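Local coordinates for uncharacterized protein (Corynebacterium diphtheriae, PDB 3V7B) that is of unknown function but carries a DUF2020 domain, a family grouped with the Mog1p/PsbP-like proteins, at residues V5-M17 and R74-W88. Residues are numbered along the deposited sequence; the frame is centred on the assembly and turned at random.
Sequences VHDSALPFDALPM and RHMPSEEEAIRVVDW
Arg-74 of strand 69-75 reaches the N-terminal segment 5-17 with all three guanidinium nitrogens, each acceptor lying close to the group's plane. Arg-74 NE meets Asp-7 OD2 at 2.8 Å in an almost straight hydrogen bond (175°) that is part of a salt bridge, while its NH2 donates to Leu-10 O and its NH1 to Pro-11 O, both 3.0 Å away. Bends at chi2 and chi3 fold the arginine back to these edge partners, and the selenium of Met-76 lies above one guanidinium face, toward its rim. The same Asp-7 OD2 accepts from His-75 N at 2.8 Å; the two donors arrive from opposite faces of the carboxylate plane, NE on the anti side and His-75 N on the syn side. Pro-11 O also takes Ala-14 N, closing the type I turn 11-14. This turn sets Phe-12 and Asp-13 against helix 79-89, which packs on the antiparallel sheet where Val-85 touches Val-127 of strand 124-130. The Arg-84 guanidinium stacks on the Phe-12 ring, with centres 3.9 Å apart and planes at 12°; its extended chain puts CD over the same face. Phe-12 turns an edge to the face of Trp-88 (planes 80° apart), whereas Asp-13 CA sits 3.6 Å from the centroid of the indole six-membered ring. Farther out, Glu-81 OE2 fixes Arg-84 through NH1 at 3.2 Å, and Asp-54 N binds OD1 of Asp-7.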
loop_
_atom_site.group_PDB
_atom_site.type_symbol
_atom_site.label_atom_id
_atom_site.label_comp_id
_atom_site.label_asym_id
_atom_site.label_seq_id
_atom_site.Cartn_x
_atom_site.Cartn_y
_atom_site.Cartn_z
ATOM N N VAL A 5 8.058 -19.410 -6.652
ATOM C CA VAL A 5 7.138 -18.812 -5.585
ATOM C C VAL A 5 7.327 -17.298 -5.450
ATOM O O VAL A 5 8.455 -16.793 -5.437
ATOM C CB VAL A 5 7.269 -19.529 -4.182
ATOM C CG1 VAL A 5 8.018 -18.718 -3.119
ATOM C CG2 VAL A 5 5.890 -19.872 -3.630
ATOM N N HIS A 6 6.219 -16.581 -5.352
ATOM C CA HIS A 6 6.270 -15.120 -5.222
ATOM C C HIS A 6 5.947 -14.716 -3.845
ATOM O O HIS A 6 5.123 -15.343 -3.168
ATOM C CB HIS A 6 5.247 -14.447 -6.141
ATOM C CG HIS A 6 5.515 -14.691 -7.576
ATOM N ND1 HIS A 6 6.590 -14.144 -8.212
ATOM C CD2 HIS A 6 4.896 -15.555 -8.493
ATOM C CE1 HIS A 6 6.621 -14.600 -9.495
ATOM N NE2 HIS A 6 5.581 -15.458 -9.664
ATOM N N ASP A 7 6.559 -13.612 -3.456
ATOM C CA ASP A 7 6.326 -12.987 -2.160
ATOM C C ASP A 7 6.424 -14.001 -0.971
ATOM O O ASP A 7 5.661 -13.939 -0.016
ATOM C CB ASP A 7 4.958 -12.325 -2.132
ATOM C CG ASP A 7 4.761 -11.270 -3.181
ATOM O OD1 ASP A 7 5.713 -10.855 -3.901
ATOM O OD2 ASP A 7 3.579 -10.790 -3.216
ATOM N N SER A 8 7.411 -14.881 -1.038
ATOM C CA SER A 8 7.624 -15.910 0.004
ATOM C C SER A 8 6.346 -16.701 0.356
ATOM O O SER A 8 6.153 -17.126 1.516
ATOM C CB SER A 8 8.154 -15.216 1.296
ATOM O OG SER A 8 9.229 -14.319 1.059
ATOM N N ALA A 9 5.477 -16.908 -0.635
ATOM C CA ALA A 9 4.222 -17.627 -0.490
ATOM C C ALA A 9 3.386 -17.082 0.664
ATOM O O ALA A 9 2.651 -17.816 1.280
ATOM C CB ALA A 9 4.486 -19.135 -0.365
ATOM N N LEU A 10 3.515 -15.783 0.976
ATOM C CA LEU A 10 2.717 -15.211 2.065
ATOM C C LEU A 10 1.231 -15.265 1.732
ATOM O O LEU A 10 0.870 -15.112 0.567
ATOM C CB LEU A 10 3.114 -13.750 2.376
ATOM C CG LEU A 10 4.486 -13.626 3.114
ATOM C CD1 LEU A 10 4.967 -12.158 3.185
ATOM C CD2 LEU A 10 4.495 -14.231 4.515
ATOM N N PRO A 11 0.363 -15.444 2.758
ATOM C CA PRO A 11 -1.065 -15.548 2.533
ATOM C C PRO A 11 -1.669 -14.171 2.123
ATOM O O PRO A 11 -1.012 -13.129 2.280
ATOM C CB PRO A 11 -1.600 -15.934 3.893
ATOM C CG PRO A 11 -0.608 -15.364 4.861
ATOM C CD PRO A 11 0.707 -15.622 4.173
ATOM N N PHE A 12 -2.890 -14.217 1.597
ATOM C CA PHE A 12 -3.614 -12.995 1.094
ATOM C C PHE A 12 -3.675 -11.831 2.118
ATOM O O PHE A 12 -3.737 -10.634 1.732
ATOM C CB PHE A 12 -5.037 -13.345 0.664
ATOM C CG PHE A 12 -5.982 -13.541 1.792
ATOM C CD1 PHE A 12 -5.928 -14.724 2.569
ATOM C CD2 PHE A 12 -6.877 -12.562 2.159
ATOM C CE1 PHE A 12 -6.757 -14.874 3.667
ATOM C CE2 PHE A 12 -7.783 -12.753 3.245
ATOM C CZ PHE A 12 -7.703 -13.893 3.989
ATOM N N ASP A 13 -3.634 -12.160 3.400
ATOM C CA ASP A 13 -3.857 -11.163 4.457
ATOM C C ASP A 13 -2.526 -10.801 5.181
ATOM O O ASP A 13 -2.555 -10.278 6.260
ATOM C CB ASP A 13 -4.916 -11.639 5.465
ATOM C CG ASP A 13 -4.580 -13.012 6.117
ATOM O OD1 ASP A 13 -3.621 -13.740 5.716
ATOM O OD2 ASP A 13 -5.378 -13.373 6.993
ATOM N N ALA A 14 -1.373 -11.145 4.574
ATOM C CA ALA A 14 -0.060 -10.739 5.112
ATOM C C ALA A 14 0.074 -9.218 5.136
ATOM O O ALA A 14 -0.352 -8.498 4.174
ATOM C CB ALA A 14 1.114 -11.337 4.317
ATOM N N LEU A 15 0.708 -8.720 6.204
ATOM C CA LEU A 15 0.914 -7.292 6.297
ATOM C C LEU A 15 2.423 -7.020 6.329
ATOM O O LEU A 15 3.168 -7.805 6.870
ATOM C CB LEU A 15 0.282 -6.727 7.555
ATOM C CG LEU A 15 -1.245 -6.714 7.570
ATOM C CD1 LEU A 15 -1.759 -6.371 8.960
ATOM C CD2 LEU A 15 -1.727 -5.693 6.569
ATOM N N PRO A 16 2.872 -5.884 5.783
ATOM C CA PRO A 16 4.307 -5.508 5.817
ATOM C C PRO A 16 4.860 -5.424 7.241
ATOM O O PRO A 16 4.180 -4.906 8.118
ATOM C CB PRO A 16 4.307 -4.142 5.205
ATOM C CG PRO A 16 3.062 -4.096 4.370
ATOM C CD PRO A 16 2.058 -4.855 5.124
HETATM N N MSE A 17 6.098 -5.838 7.441
HETATM C CA MSE A 17 6.735 -5.770 8.774
HETATM C C MSE A 17 8.230 -5.463 8.594
HETATM O O MSE A 17 9.087 -6.349 8.667
HETATM C CB MSE A 17 6.534 -7.084 9.578
HETATM C CG MSE A 17 5.086 -7.583 9.739
HETATM SE SE MSE A 17 5.001 -9.328 10.694
HETATM C CE MSE A 17 5.296 -8.512 12.468
ATOM N N ARG A 74 1.744 -6.921 -4.180
ATOM C CA ARG A 74 1.600 -8.348 -4.060
ATOM C C ARG A 74 1.636 -8.987 -5.449
ATOM O O ARG A 74 0.983 -8.542 -6.359
ATOM C CB ARG A 74 0.282 -8.742 -3.444
ATOM C CG ARG A 74 0.130 -8.582 -1.965
ATOM C CD ARG A 74 1.252 -8.962 -1.108
ATOM N NE ARG A 74 1.637 -10.386 -1.282
ATOM C CZ ARG A 74 1.150 -11.422 -0.624
ATOM N NH1 ARG A 74 0.310 -11.258 0.359
ATOM N NH2 ARG A 74 1.574 -12.647 -0.917
ATOM N N HIS A 75 2.446 -9.970 -5.618
ATOM C CA HIS A 75 2.366 -10.773 -6.842
ATOM C C HIS A 75 1.804 -12.117 -6.410
ATOM O O HIS A 75 2.488 -12.962 -5.758
ATOM C CB HIS A 75 3.731 -10.902 -7.502
ATOM C CG HIS A 75 4.217 -9.637 -8.160
ATOM N ND1 HIS A 75 4.677 -8.554 -7.436
ATOM C CD2 HIS A 75 4.386 -9.310 -9.499
ATOM C CE1 HIS A 75 5.047 -7.581 -8.281
ATOM N NE2 HIS A 75 4.873 -8.037 -9.549
HETATM N N MSE A 76 0.537 -12.326 -6.694
HETATM C CA MSE A 76 -0.160 -13.561 -6.267
HETATM C C MSE A 76 -0.039 -14.656 -7.350
HETATM O O MSE A 76 0.266 -14.366 -8.506
HETATM C CB MSE A 76 -1.636 -13.306 -5.948
HETATM C CG MSE A 76 -1.891 -12.220 -4.860
HETATM SE SE MSE A 76 -0.844 -12.481 -3.194
HETATM C CE MSE A 76 -1.951 -13.874 -2.420
ATOM N N PRO A 77 -0.224 -15.938 -6.960
ATOM C CA PRO A 77 -0.232 -17.101 -7.907
ATOM C C PRO A 77 -1.334 -17.076 -8.917
ATOM O O PRO A 77 -1.251 -17.797 -9.928
ATOM C CB PRO A 77 -0.492 -18.310 -6.989
ATOM C CG PRO A 77 -0.142 -17.874 -5.636
ATOM C CD PRO A 77 -0.371 -16.389 -5.549
ATOM N N SER A 78 -2.388 -16.311 -8.641
ATOM C CA SER A 78 -3.487 -16.117 -9.578
ATOM C C SER A 78 -4.195 -14.773 -9.376
ATOM O O SER A 78 -4.032 -14.082 -8.351
ATOM C CB SER A 78 -4.571 -17.180 -9.407
ATOM O OG SER A 78 -5.162 -17.016 -8.122
ATOM N N GLU A 79 -5.014 -14.441 -10.368
ATOM C CA GLU A 79 -5.851 -13.231 -10.324
ATOM C C GLU A 79 -6.890 -13.385 -9.226
ATOM O O GLU A 79 -7.157 -12.434 -8.468
ATOM C CB GLU A 79 -6.507 -12.976 -11.691
ATOM C CG GLU A 79 -7.544 -11.924 -11.674
ATOM C CD GLU A 79 -7.888 -11.439 -13.055
ATOM O OE1 GLU A 79 -8.877 -10.722 -13.070
ATOM O OE2 GLU A 79 -7.185 -11.773 -14.063
ATOM N N GLU A 80 -7.438 -14.593 -9.102
ATOM C CA GLU A 80 -8.368 -14.895 -8.010
ATOM C C GLU A 80 -7.803 -14.526 -6.656
ATOM O O GLU A 80 -8.493 -13.961 -5.795
ATOM C CB GLU A 80 -8.714 -16.398 -7.977
ATOM C CG GLU A 80 -9.793 -16.743 -6.958
ATOM C CD GLU A 80 -11.149 -16.126 -7.348
ATOM O OE1 GLU A 80 -11.339 -14.892 -7.229
ATOM O OE2 GLU A 80 -12.043 -16.871 -7.825
ATOM N N GLU A 81 -6.558 -14.925 -6.441
ATOM C CA GLU A 81 -5.915 -14.602 -5.176
ATOM C C GLU A 81 -5.619 -13.075 -5.039
ATOM O O GLU A 81 -5.668 -12.549 -3.939
ATOM C CB GLU A 81 -4.651 -15.457 -4.978
ATOM C CG GLU A 81 -4.962 -16.864 -4.460
ATOM C CD GLU A 81 -5.404 -16.807 -2.975
ATOM O OE1 GLU A 81 -4.722 -16.158 -2.157
ATOM O OE2 GLU A 81 -6.420 -17.417 -2.602
ATOM N N ALA A 82 -5.274 -12.410 -6.142
ATOM C CA ALA A 82 -5.086 -10.961 -6.107
ATOM C C ALA A 82 -6.402 -10.291 -5.753
ATOM O O ALA A 82 -6.427 -9.327 -5.036
ATOM C CB ALA A 82 -4.561 -10.405 -7.382
ATOM N N ILE A 83 -7.511 -10.816 -6.242
ATOM C CA ILE A 83 -8.838 -10.262 -5.876
ATOM C C ILE A 83 -9.139 -10.474 -4.404
ATOM O O ILE A 83 -9.757 -9.634 -3.756
ATOM C CB ILE A 83 -9.982 -10.843 -6.808
ATOM C CG1 ILE A 83 -9.819 -10.372 -8.232
ATOM C CG2 ILE A 83 -11.359 -10.472 -6.283
ATOM C CD1 ILE A 83 -10.508 -11.212 -9.349
ATOM N N ARG A 84 -8.718 -11.596 -3.848
ATOM C CA ARG A 84 -8.947 -11.901 -2.429
ATOM C C ARG A 84 -8.241 -10.884 -1.540
ATOM O O ARG A 84 -8.801 -10.390 -0.535
ATOM C CB ARG A 84 -8.427 -13.318 -2.176
ATOM C CG ARG A 84 -8.747 -13.867 -0.804
ATOM C CD ARG A 84 -8.219 -15.290 -0.670
ATOM N NE ARG A 84 -8.595 -15.834 0.603
ATOM C CZ ARG A 84 -8.070 -16.934 1.142
ATOM N NH1 ARG A 84 -7.145 -17.652 0.503
ATOM N NH2 ARG A 84 -8.499 -17.323 2.313
ATOM N N VAL A 85 -7.027 -10.530 -1.910
ATOM C CA VAL A 85 -6.239 -9.462 -1.237
ATOM C C VAL A 85 -7.007 -8.128 -1.276
ATOM O O VAL A 85 -7.264 -7.491 -0.250
ATOM C CB VAL A 85 -4.857 -9.235 -1.908
ATOM C CG1 VAL A 85 -4.116 -8.054 -1.252
ATOM C CG2 VAL A 85 -3.992 -10.513 -1.784
ATOM N N VAL A 86 -7.412 -7.740 -2.470
ATOM C CA VAL A 86 -8.090 -6.496 -2.642
ATOM C C VAL A 86 -9.421 -6.450 -1.834
ATOM O O VAL A 86 -9.704 -5.465 -1.178
ATOM C CB VAL A 86 -8.295 -6.187 -4.133
ATOM C CG1 VAL A 86 -9.256 -5.029 -4.296
ATOM C CG2 VAL A 86 -6.973 -5.878 -4.866
ATOM N N ASP A 87 -10.200 -7.549 -1.865
ATOM C CA ASP A 87 -11.450 -7.625 -1.141
ATOM C C ASP A 87 -11.209 -7.673 0.349
ATOM O O ASP A 87 -12.026 -7.178 1.136
ATOM C CB ASP A 87 -12.263 -8.879 -1.587
ATOM C CG ASP A 87 -12.804 -8.761 -2.965
ATOM O OD1 ASP A 87 -12.583 -7.700 -3.636
ATOM O OD2 ASP A 87 -13.504 -9.734 -3.379
ATOM N N TRP A 88 -10.105 -8.243 0.781
ATOM C CA TRP A 88 -9.768 -8.202 2.217
ATOM C C TRP A 88 -9.436 -6.794 2.682
ATOM O O TRP A 88 -10.032 -6.316 3.670
ATOM C CB TRP A 88 -8.635 -9.171 2.464
ATOM C CG TRP A 88 -7.826 -8.935 3.698
ATOM C CD1 TRP A 88 -8.173 -9.208 5.018
ATOM C CD2 TRP A 88 -6.463 -8.354 3.759
ATOM N NE1 TRP A 88 -7.148 -8.814 5.886
ATOM C CE2 TRP A 88 -6.093 -8.315 5.189
ATOM C CE3 TRP A 88 -5.547 -7.895 2.811
ATOM C CZ2 TRP A 88 -4.863 -7.828 5.614
ATOM C CZ3 TRP A 88 -4.336 -7.384 3.249
ATOM C CH2 TRP A 88 -3.996 -7.367 4.619
HETATM O O HOH W 1 2.479 -14.456 -3.345
HETATM O O HOH W 2 5.581 -8.284 -4.669
HETATM O O HOH W 3 -1.181 -9.311 1.580
HETATM O O HOH W 4 -3.774 -16.664 0.819
#